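Adenylyltransferase and sulfurtransferase uba4 (Chaetomium thermophilum, PDB 6YUB) probably adenylates, through the adenylyltransferase part held in this chain, the C-terminal glycine of a ubiquitin-like sulfur carrier for tRNA wobble thiolation and molybdenum cofactor biosynthesis. Local coordinates at residues K9-R14 against N101-Y106; I121-D126 against V146-P151; S161-V166 against L251-Y256; G175-K180 against G273-D278. One frame throughout, in Å; residues are numbered along the deposited sequence.

Contact 1. Residues K9-R14 against N101-Y106; sequences KEEIER and NPLPVY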
# COMPACT_ATOMS: atom_id res chain seq x y z
N LYS B 9 -30.55 -7.05 17.14
CA LYS B 9 -29.83 -8.25 17.42
C LYS B 9 -28.95 -8.69 16.25
O LYS B 9 -27.90 -9.13 16.52
CB LYS B 9 -30.77 -9.39 17.79
CG LYS B 9 -30.53 -9.97 19.17
CD LYS B 9 -30.58 -8.89 20.23
CE LYS B 9 -30.50 -9.43 21.64
NZ LYS B 9 -31.77 -10.06 22.06
N GLU B 10 -29.39 -8.60 14.99
CA GLU B 10 -28.56 -9.02 13.81
C GLU B 10 -27.32 -8.12 13.69
O GLU B 10 -26.25 -8.54 13.34
CB GLU B 10 -29.29 -9.13 12.39
CG GLU B 10 -28.70 -8.36 11.17
CD GLU B 10 -28.32 -9.21 9.86
OE1 GLU B 10 -29.10 -9.31 8.91
OE2 GLU B 10 -27.21 -9.77 9.71
N GLU B 11 -27.53 -6.83 13.89
CA GLU B 11 -26.39 -5.84 13.79
C GLU B 11 -25.31 -6.10 14.91
O GLU B 11 -24.15 -6.02 14.69
CB GLU B 11 -26.83 -4.34 13.76
CG GLU B 11 -27.97 -4.08 12.77
CD GLU B 11 -28.61 -2.68 12.92
OE1 GLU B 11 -29.09 -2.35 14.00
OE2 GLU B 11 -28.68 -1.87 11.98
N ILE B 12 -25.74 -6.40 16.13
CA ILE B 12 -24.81 -6.73 17.21
C ILE B 12 -23.89 -7.87 16.79
O ILE B 12 -22.67 -7.80 16.96
CB ILE B 12 -25.59 -7.07 18.50
CG1 ILE B 12 -26.20 -5.79 19.09
CG2 ILE B 12 -24.68 -7.76 19.50
CD1 ILE B 12 -27.30 -6.04 20.10
N GLU B 13 -24.47 -8.94 16.24
CA GLU B 13 -23.66 -10.07 15.80
C GLU B 13 -22.78 -9.70 14.61
O GLU B 13 -21.60 -10.05 14.57
CB GLU B 13 -24.56 -11.26 15.45
CG GLU B 13 -23.87 -12.40 14.72
CD GLU B 13 -24.80 -13.59 14.48
OE1 GLU B 13 -25.89 -13.61 15.09
OE2 GLU B 13 -24.44 -14.50 13.69
N ARG B 14 -23.34 -8.99 13.64
CA ARG B 14 -22.61 -8.68 12.42
C ARG B 14 -21.41 -7.77 12.69
O ARG B 14 -20.37 -7.92 12.04
CB ARG B 14 -23.56 -8.05 11.39
CG ARG B 14 -22.93 -7.75 10.04
CD ARG B 14 -23.98 -7.26 9.03
NE ARG B 14 -24.62 -8.35 8.32
CZ ARG B 14 -24.16 -8.89 7.20
NH1 ARG B 14 -23.05 -8.44 6.64
NH2 ARG B 14 -24.82 -9.89 6.62
N ASN B 101 -23.20 -7.27 2.60
CA ASN B 101 -24.01 -6.74 3.69
C ASN B 101 -25.29 -6.14 3.12
O ASN B 101 -25.25 -5.08 2.49
CB ASN B 101 -23.22 -5.69 4.47
CG ASN B 101 -23.89 -5.31 5.76
OD1 ASN B 101 -25.03 -5.71 6.03
ND2 ASN B 101 -23.19 -4.52 6.58
N PRO B 102 -26.44 -6.79 3.31
CA PRO B 102 -27.70 -6.26 2.79
C PRO B 102 -28.40 -5.25 3.69
O PRO B 102 -29.49 -4.80 3.33
CB PRO B 102 -28.56 -7.52 2.63
CG PRO B 102 -28.10 -8.41 3.76
CD PRO B 102 -26.62 -8.13 3.92
N LEU B 103 -27.81 -4.88 4.82
CA LEU B 103 -28.48 -3.98 5.75
C LEU B 103 -28.38 -2.51 5.33
O LEU B 103 -29.33 -1.75 5.54
CB LEU B 103 -27.91 -4.16 7.16
CG LEU B 103 -28.03 -5.57 7.74
CD1 LEU B 103 -27.64 -5.59 9.21
CD2 LEU B 103 -29.44 -6.12 7.57
N PRO B 104 -27.27 -2.07 4.73
CA PRO B 104 -27.19 -0.67 4.31
C PRO B 104 -28.09 -0.38 3.11
O PRO B 104 -28.46 -1.27 2.35
CB PRO B 104 -25.71 -0.49 3.93
CG PRO B 104 -25.00 -1.66 4.51
CD PRO B 104 -26.00 -2.78 4.52
N VAL B 105 -28.42 0.89 2.96
CA VAL B 105 -29.17 1.37 1.80
C VAL B 105 -28.17 1.83 0.74
O VAL B 105 -27.26 2.63 1.03
CB VAL B 105 -30.12 2.51 2.19
CG1 VAL B 105 -30.82 3.07 0.95
CG2 VAL B 105 -31.14 2.03 3.21
N TYR B 106 -28.34 1.34 -0.48
CA TYR B 106 -27.46 1.68 -1.59
C TYR B 106 -28.22 2.55 -2.58
O TYR B 106 -29.32 2.19 -3.00
CB TYR B 106 -26.93 0.41 -2.27
CG TYR B 106 -26.16 -0.49 -1.33
CD1 TYR B 106 -24.86 -0.18 -0.94
CD2 TYR B 106 -26.74 -1.64 -0.81
CE1 TYR B 106 -24.16 -0.99 -0.07
CE2 TYR B 106 -26.04 -2.46 0.06
CZ TYR B 106 -24.75 -2.12 0.43
OH TYR B 106 -24.03 -2.93 1.30
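An Asx turn, formed where helix 89-100 gives way to the loop before strand 105-109, receives Arg14 of helix 9-19. The turn is defined by Asn101 OD1, which accepts from Leu103 N at 3.1 Å, with the donor well above the carbonyl plane. Arg14 lays one face of its guanidinium over the Asn101 amide: the two planes are only 13° apart, and OD1 stands 3.2 Å above the guanidinium plane, toward its rim. NH1 and OD1 are poorly angled for a hydrogen bond, and both groups bond elsewhere. Arg14 NE meets Glu10 OE2 in a salt bridge of 3.3 Å within the helix, NH1 donates to Ile100 O, and NH2 bonds a polar side chain of another protein chain; Asn101 ND2 is held by Ala54 O and Tyr15 OH. Leu103 and Glu10 approach from opposite directions, Leu103 CD1 3.6 Å from Glu10 CG, while Glu11 CG touches the same methyl at 3.9 Å. Replacing Arg14 with a leucine would probably leave Glu10 OE2 and Ile100 O without these donors and remove the group stacked over the Asn101 amide. The Asx turn thus lies in a helix-to-strand connection of the Rossmann-like ThiF fold, with helix 9-19 packed against it.

Contact 2. Residues I121-D126 against V146-P151; sequences IIKPWD and VLLGKP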
# COMPACT_ATOMS: atom_id res chain seq x y z
N ILE B 121 -25.96 16.02 -6.90
CA ILE B 121 -25.53 14.70 -6.45
C ILE B 121 -24.90 14.78 -5.07
O ILE B 121 -25.17 13.94 -4.21
CB ILE B 121 -24.56 14.09 -7.48
CG1 ILE B 121 -25.31 13.74 -8.77
CG2 ILE B 121 -23.86 12.88 -6.89
CD1 ILE B 121 -24.43 13.23 -9.89
N ILE B 122 -24.07 15.80 -4.83
CA ILE B 122 -23.24 15.84 -3.64
C ILE B 122 -24.00 16.33 -2.42
O ILE B 122 -23.72 15.89 -1.30
CB ILE B 122 -21.99 16.71 -3.92
CG1 ILE B 122 -21.01 15.95 -4.81
CG2 ILE B 122 -21.36 17.17 -2.63
CD1 ILE B 122 -19.88 16.80 -5.37
N LYS B 123 -24.95 17.24 -2.60
CA LYS B 123 -25.54 17.95 -1.47
C LYS B 123 -26.07 17.04 -0.36
O LYS B 123 -25.90 17.40 0.81
CB LYS B 123 -26.67 18.86 -1.98
CG LYS B 123 -27.03 20.00 -1.04
CD LYS B 123 -28.33 20.71 -1.45
CE LYS B 123 -28.34 21.06 -2.93
NZ LYS B 123 -29.48 21.95 -3.29
N PRO B 124 -26.72 15.91 -0.64
CA PRO B 124 -27.34 15.14 0.44
C PRO B 124 -26.38 14.32 1.31
O PRO B 124 -26.85 13.67 2.25
CB PRO B 124 -28.31 14.19 -0.31
CG PRO B 124 -28.45 14.77 -1.69
CD PRO B 124 -27.13 15.43 -1.97
N TRP B 125 -25.08 14.34 1.04
CA TRP B 125 -24.17 13.37 1.64
C TRP B 125 -23.23 14.01 2.65
O TRP B 125 -22.91 15.19 2.57
CB TRP B 125 -23.37 12.65 0.54
CG TRP B 125 -24.28 12.02 -0.47
CD1 TRP B 125 -24.72 12.57 -1.64
CD2 TRP B 125 -24.88 10.72 -0.38
NE1 TRP B 125 -25.55 11.69 -2.29
CE2 TRP B 125 -25.67 10.55 -1.54
CE3 TRP B 125 -24.83 9.68 0.55
CZ2 TRP B 125 -26.40 9.39 -1.79
CZ3 TRP B 125 -25.55 8.53 0.31
CH2 TRP B 125 -26.33 8.39 -0.85
N ASP B 126 -22.80 13.21 3.62
CA ASP B 126 -21.99 13.68 4.72
C ASP B 126 -20.50 13.71 4.38
O ASP B 126 -19.81 14.69 4.67
CB ASP B 126 -22.21 12.81 5.97
CG ASP B 126 -23.66 12.79 6.41
OD1 ASP B 126 -24.34 13.83 6.27
OD2 ASP B 126 -24.12 11.73 6.90
N VAL B 146 -16.06 22.45 -1.41
CA VAL B 146 -15.79 23.70 -0.73
C VAL B 146 -17.06 24.53 -0.62
O VAL B 146 -17.37 25.09 0.44
CB VAL B 146 -14.67 24.47 -1.45
CG1 VAL B 146 -14.68 25.94 -1.05
CG2 VAL B 146 -13.32 23.83 -1.15
N LEU B 147 -17.82 24.62 -1.71
CA LEU B 147 -18.99 25.50 -1.72
C LEU B 147 -20.12 24.94 -0.86
O LEU B 147 -20.87 25.71 -0.25
CB LEU B 147 -19.47 25.72 -3.15
CG LEU B 147 -18.53 26.50 -4.07
CD1 LEU B 147 -19.12 26.59 -5.47
CD2 LEU B 147 -18.25 27.89 -3.52
N LEU B 148 -20.26 23.61 -0.80
CA LEU B 148 -21.33 22.99 -0.03
C LEU B 148 -20.86 22.52 1.34
O LEU B 148 -21.63 21.86 2.05
CB LEU B 148 -21.93 21.82 -0.81
CG LEU B 148 -22.66 22.19 -2.11
CD1 LEU B 148 -23.16 20.94 -2.82
CD2 LEU B 148 -23.81 23.15 -1.84
N GLY B 149 -19.63 22.83 1.73
CA GLY B 149 -19.14 22.48 3.05
C GLY B 149 -19.09 20.99 3.32
O GLY B 149 -19.71 20.51 4.27
N LYS B 150 -18.34 20.25 2.51
CA LYS B 150 -18.24 18.81 2.65
C LYS B 150 -16.78 18.39 2.82
O LYS B 150 -15.90 18.96 2.17
CB LYS B 150 -18.82 18.09 1.41
CG LYS B 150 -20.23 18.51 1.05
CD LYS B 150 -21.26 17.81 1.92
CE LYS B 150 -22.61 18.52 1.86
NZ LYS B 150 -23.75 17.62 2.15
N PRO B 151 -16.50 17.40 3.67
CA PRO B 151 -15.16 16.81 3.69
C PRO B 151 -14.98 15.86 2.52
O PRO B 151 -15.88 15.10 2.15
CB PRO B 151 -15.13 16.05 5.03
CG PRO B 151 -16.55 15.65 5.26
CD PRO B 151 -17.40 16.77 4.66
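Lys150 leaves its backbone with CG anti to the carbonyl carbon (chi1 -53°) and bends at chi2 (-81°), after which the chain runs extended and carries NZ to the carbonyls of the facing turn. That turn, a type I beta turn from Ile122 to Trp125, lies in the end region of helix 118-122 and leads toward strand 127-130, in the Rossmann-like alpha/beta part of the ThiF fold. Lys150 itself follows the Schellman motif at the end region of helix 135-148, where Gly149 has positive phi. The ammonium makes two hydrogen bonds: NZ lies 2.5 Å from Lys123 O and 2.6 Å from Trp125 O. The first carbonyl is met from above its plane, 45° out, whereas the second is approached with a smaller tilt. The turn thus offers two backbone oxygens to one cation, and the Asp126 carboxylate is not in contact with it; Asp126 OD2 accepts from Lys36 N.

Apolar contacts flank these bonds. Ile122 CG2 reaches Lys150 CG at 4.1 Å, the two side chains sliding past each other in opposite directions, and the same methyl lies 4.2 Å from Leu148 CD1. Leu148 CD1 also rests against the turn backbone at Lys123 CA. Behind them, Ile122 packs on Leu38 and Ile128 of the central sheet, and Leu148 touches Leu290 of helix 290-294. Beyond the lysine, just before strand 152-158, the Pro151 ring meets the 121-126 segment, its CD 3.2 Å from Asp126 O.

Contact 3. Residues S161-V166 against L251-Y256; sequences SGQLIV and LLIYTY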
# COMPACT_ATOMS: atom_id res chain seq x y z
N SER B 161 2.15 5.17 -9.64
CA SER B 161 1.91 5.42 -8.23
C SER B 161 0.44 5.72 -7.99
O SER B 161 -0.35 5.89 -8.92
CB SER B 161 2.76 6.59 -7.72
OG SER B 161 2.11 7.83 -7.96
N GLY B 162 0.08 5.77 -6.71
CA GLY B 162 -1.23 6.22 -6.30
C GLY B 162 -1.10 7.31 -5.26
O GLY B 162 -0.05 7.52 -4.67
N GLN B 163 -2.21 8.02 -5.04
CA GLN B 163 -2.22 9.15 -4.13
C GLN B 163 -3.51 9.18 -3.33
O GLN B 163 -4.54 8.67 -3.77
CB GLN B 163 -2.05 10.48 -4.88
CG GLN B 163 -0.79 10.56 -5.72
CD GLN B 163 -0.58 11.93 -6.34
OE1 GLN B 163 0.49 12.23 -6.87
NE2 GLN B 163 -1.61 12.76 -6.28
N LEU B 164 -3.45 9.80 -2.15
CA LEU B 164 -4.62 9.94 -1.30
C LEU B 164 -4.43 11.16 -0.41
O LEU B 164 -3.32 11.43 0.06
CB LEU B 164 -4.83 8.69 -0.44
CG LEU B 164 -5.92 8.78 0.63
CD1 LEU B 164 -6.81 7.55 0.58
CD2 LEU B 164 -5.30 8.92 2.00
N ILE B 165 -5.52 11.90 -0.19
CA ILE B 165 -5.47 13.08 0.66
C ILE B 165 -6.88 13.39 1.14
O ILE B 165 -7.85 13.24 0.39
CB ILE B 165 -4.84 14.28 -0.07
CG1 ILE B 165 -4.65 15.45 0.89
CG2 ILE B 165 -5.71 14.71 -1.25
CD1 ILE B 165 -3.61 16.45 0.44
N VAL B 166 -6.99 13.84 2.39
CA VAL B 166 -8.24 14.30 2.98
C VAL B 166 -8.25 15.82 2.91
O VAL B 166 -7.29 16.49 3.35
CB VAL B 166 -8.39 13.80 4.42
CG1 VAL B 166 -9.72 14.26 5.02
CG2 VAL B 166 -8.27 12.29 4.48
N LEU B 251 -0.24 14.23 2.19
CA LEU B 251 -0.41 13.67 0.85
C LEU B 251 0.31 12.33 0.80
O LEU B 251 1.54 12.28 0.80
CB LEU B 251 0.13 14.62 -0.22
CG LEU B 251 0.17 14.05 -1.63
CD1 LEU B 251 -1.24 13.67 -2.11
CD2 LEU B 251 0.81 15.03 -2.60
N LEU B 252 -0.46 11.24 0.77
CA LEU B 252 0.12 9.91 0.72
C LEU B 252 0.40 9.55 -0.74
O LEU B 252 -0.47 9.68 -1.60
CB LEU B 252 -0.83 8.88 1.33
CG LEU B 252 -0.26 7.46 1.47
CD1 LEU B 252 0.86 7.43 2.50
CD2 LEU B 252 -1.36 6.47 1.84
N ILE B 253 1.63 9.11 -1.01
CA ILE B 253 2.05 8.70 -2.34
C ILE B 253 2.65 7.31 -2.23
O ILE B 253 3.67 7.12 -1.55
CB ILE B 253 3.05 9.68 -2.96
CG1 ILE B 253 2.45 11.09 -3.02
CG2 ILE B 253 3.47 9.21 -4.35
CD1 ILE B 253 3.35 12.13 -3.64
N TYR B 254 2.04 6.34 -2.90
CA TYR B 254 2.54 4.97 -2.94
C TYR B 254 3.08 4.68 -4.34
O TYR B 254 2.33 4.71 -5.31
CB TYR B 254 1.45 3.97 -2.57
CG TYR B 254 1.89 2.54 -2.74
CD1 TYR B 254 3.09 2.09 -2.18
CD2 TYR B 254 1.13 1.63 -3.46
CE1 TYR B 254 3.50 0.79 -2.33
CE2 TYR B 254 1.53 0.32 -3.61
CZ TYR B 254 2.72 -0.10 -3.05
OH TYR B 254 3.13 -1.40 -3.20
N THR B 255 4.38 4.41 -4.42
CA THR B 255 5.04 4.11 -5.69
C THR B 255 5.25 2.61 -5.81
O THR B 255 5.75 1.97 -4.88
CB THR B 255 6.38 4.85 -5.79
OG1 THR B 255 6.16 6.25 -5.64
CG2 THR B 255 7.04 4.58 -7.13
N TYR B 256 4.86 2.05 -6.95
CA TYR B 256 4.86 0.61 -7.19
C TYR B 256 5.74 0.32 -8.40
O TYR B 256 5.43 0.74 -9.52
CB TYR B 256 3.43 0.12 -7.42
CG TYR B 256 3.27 -1.37 -7.61
CD1 TYR B 256 3.42 -1.96 -8.87
CD2 TYR B 256 2.93 -2.19 -6.55
CE1 TYR B 256 3.26 -3.31 -9.05
CE2 TYR B 256 2.77 -3.55 -6.72
CZ TYR B 256 2.93 -4.11 -7.97
OH TYR B 256 2.77 -5.47 -8.15
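Gly162 and Tyr254 exchange two backbone hydrogen bonds, Gly162 N to Tyr254 O at 2.9 Å and Tyr254 N to Gly162 O at 3.0 Å. They form a hydrogen-bonded pair of the antiparallel ladder between strands 161-167 and 250-255, at the antiparallel end of the mixed sheet. Leu164 and Leu252 repeat the pattern two residues on. Between these pairs lies the non-hydrogen-bonded pair Gln163 and Ile253, where Gln163 CA makes a CA-H...O contact of 3.1 Å to Leu252 O. The axes of strand segments 161-166 and 251-255 make an angle of 165°, antiparallel with a 15° departure.

Side chains alternate between the faces. On the one shared by Leu164, Leu252 and Tyr254, Leu164 CB stands 4.4 Å from Leu252 CB; Gly162 brings no side chain to it. On the face of Ser161, Gln163, Ile253 and Thr255, Ile253 holds CG2 anti to its backbone N (chi1 to CG1 -58°), which sets that methyl 4.1 Å from Ser161 OG. The hydroxyl has its polar partner in Val158 O, within the hairpin joining strands 152-158 and 161-167.

Further out, helix 208-228 covers the leucine face, with Met214 and Gln218 against Leu164 and Met213 against Tyr254. Tyr254 also stacks with Phe267 of strand 267-271, and another protein chain packs on Leu164, Leu252 and Tyr254. At the other end of the ladder Leu251 CD1 reaches across, 3.7 Å from Leu164 O and 4.2 Å from Ile165 CB.

Contact 4. Residues G175-K180 against G273-D278; sequences GVVNKK and GGRKKD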
# COMPACT_ATOMS: atom_id res chain seq x y z
N GLY B 175 -13.86 31.49 1.73
CA GLY B 175 -13.43 32.84 2.01
C GLY B 175 -12.95 33.11 3.42
O GLY B 175 -12.33 34.15 3.65
N VAL B 176 -13.22 32.21 4.36
CA VAL B 176 -12.79 32.40 5.74
C VAL B 176 -11.29 32.11 5.82
O VAL B 176 -10.86 30.98 5.56
CB VAL B 176 -13.58 31.51 6.70
CG1 VAL B 176 -13.08 31.67 8.13
CG2 VAL B 176 -15.07 31.85 6.62
N VAL B 177 -10.50 33.12 6.19
CA VAL B 177 -9.05 32.96 6.25
C VAL B 177 -8.48 33.64 7.48
O VAL B 177 -7.27 33.87 7.58
CB VAL B 177 -8.39 33.52 4.97
CG1 VAL B 177 -8.82 32.71 3.75
CG2 VAL B 177 -8.73 35.00 4.79
N ASN B 178 -9.35 33.98 8.44
CA ASN B 178 -8.91 34.54 9.71
C ASN B 178 -8.75 33.47 10.79
O ASN B 178 -8.75 33.79 11.98
CB ASN B 178 -9.89 35.62 10.18
CG ASN B 178 -11.27 35.07 10.48
OD1 ASN B 178 -11.70 34.08 9.89
ND2 ASN B 178 -11.97 35.72 11.41
N LYS B 179 -8.61 32.21 10.39
CA LYS B 179 -8.41 31.10 11.32
C LYS B 179 -7.77 29.96 10.55
O LYS B 179 -7.75 29.96 9.31
CB LYS B 179 -9.73 30.66 11.97
CG LYS B 179 -10.82 30.33 10.96
CD LYS B 179 -11.72 29.20 11.44
CE LYS B 179 -12.66 29.63 12.56
NZ LYS B 179 -13.67 28.58 12.87
N LYS B 180 -7.25 28.98 11.28
CA LYS B 180 -6.69 27.80 10.65
C LYS B 180 -7.79 27.02 9.95
O LYS B 180 -8.86 26.78 10.52
CB LYS B 180 -5.99 26.92 11.69
CG LYS B 180 -4.71 27.52 12.26
CD LYS B 180 -3.75 26.42 12.69
CE LYS B 180 -2.82 26.89 13.80
NZ LYS B 180 -3.54 27.02 15.10
N GLY B 273 0.20 22.22 3.24
CA GLY B 273 -0.17 23.44 3.93
C GLY B 273 -1.67 23.54 4.11
O GLY B 273 -2.45 22.79 3.54
N GLY B 274 -2.06 24.51 4.94
CA GLY B 274 -3.47 24.79 5.15
C GLY B 274 -4.07 25.55 3.99
O GLY B 274 -3.46 25.72 2.92
N ARG B 275 -5.29 26.03 4.20
CA ARG B 275 -5.97 26.83 3.19
C ARG B 275 -5.12 28.02 2.79
O ARG B 275 -4.60 28.74 3.64
CB ARG B 275 -7.33 27.30 3.73
CG ARG B 275 -7.94 28.45 2.95
CD ARG B 275 -9.35 28.76 3.44
NE ARG B 275 -10.28 27.69 3.12
CZ ARG B 275 -11.55 27.65 3.52
NH1 ARG B 275 -12.04 28.62 4.27
NH2 ARG B 275 -12.32 26.63 3.17
N LYS B 276 -4.96 28.21 1.48
CA LYS B 276 -4.24 29.37 0.97
C LYS B 276 -5.15 30.58 0.92
O LYS B 276 -6.32 30.49 0.52
CB LYS B 276 -3.67 29.08 -0.42
CG LYS B 276 -2.38 28.27 -0.40
CD LYS B 276 -1.76 28.16 -1.79
CE LYS B 276 -1.25 29.50 -2.30
NZ LYS B 276 -1.58 29.71 -3.74
N LYS B 277 -4.61 31.73 1.33
CA LYS B 277 -5.41 32.95 1.39
C LYS B 277 -5.86 33.40 0.01
O LYS B 277 -6.90 34.05 -0.12
CB LYS B 277 -4.63 34.06 2.10
CG LYS B 277 -5.48 35.25 2.49
CD LYS B 277 -4.89 36.01 3.67
CE LYS B 277 -3.61 36.76 3.30
NZ LYS B 277 -3.28 37.82 4.29
N ASP B 278 -5.10 33.06 -1.03
CA ASP B 278 -5.39 33.50 -2.38
C ASP B 278 -5.85 32.35 -3.28
O ASP B 278 -5.70 32.41 -4.50
CB ASP B 278 -4.16 34.17 -3.00
CG ASP B 278 -3.02 33.19 -3.24
OD1 ASP B 278 -2.97 32.16 -2.53
OD2 ASP B 278 -2.19 33.45 -4.14
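Arg275 crosses Val177 at about a right angle, its CD 4.0 Å from Val177 CG1. With CG anti to the backbone N (chi1 163°) and a bend at chi3 (-69°), the chain brings the guanidinium edge to Val176. There NH1 donates to Val176 O over 2.9 Å, with an N-H...O angle of 158°. The bond lies in the carbonyl plane on a lone pair, and the oxygen sits at the guanidinium edge. Further backbone acceptors are Pro173 O for NH1 and Thr172 O for NH2, so one guanidinium gathers three carbonyls of a single loop. A methionine in place of Arg275 would probably leave all three without this donor and the loop freer to move. Val177 also meets Lys277, CG2 to CG at 4.0 Å, again crosswise. A backbone bond joins Gly175 to the zinc ligand Cys282, which the Arg275 side chain also touches, and the Arg275 backbone pairs with Ala181. Neither segment belongs to a helix or strand: residues 175-180 lie in the loop between strand 161-167 and helix 185-188, while residues 273-278 lie between strand 267-271 and helix 290-294.

How the contacts relate
Contacts 1 and 3 reach the same mixed sheet, contact 1 at its outermost strand 105-109 and contact 3 at its antiparallel end, 32 Å away between centres. Contact 2 follows contact 1 in the chain through helix 118-122, yet their nearest atoms stay about 6 Å apart. Contacts 3 and 4 interleave along the chain, their segments alternating as 161-166, 175-180, 251-256 and 273-278. Contact 4 joins two loops beside the zinc ion, about 6 Å from the Arg275 side chain, against about 11 Å for Ile165 and 14 Å for Lys150. Gly162 in contact 3 lies about 8 Å from Asp133, a predicted ATP-binding residue, whereas contact 1 is remote from the annotated sites.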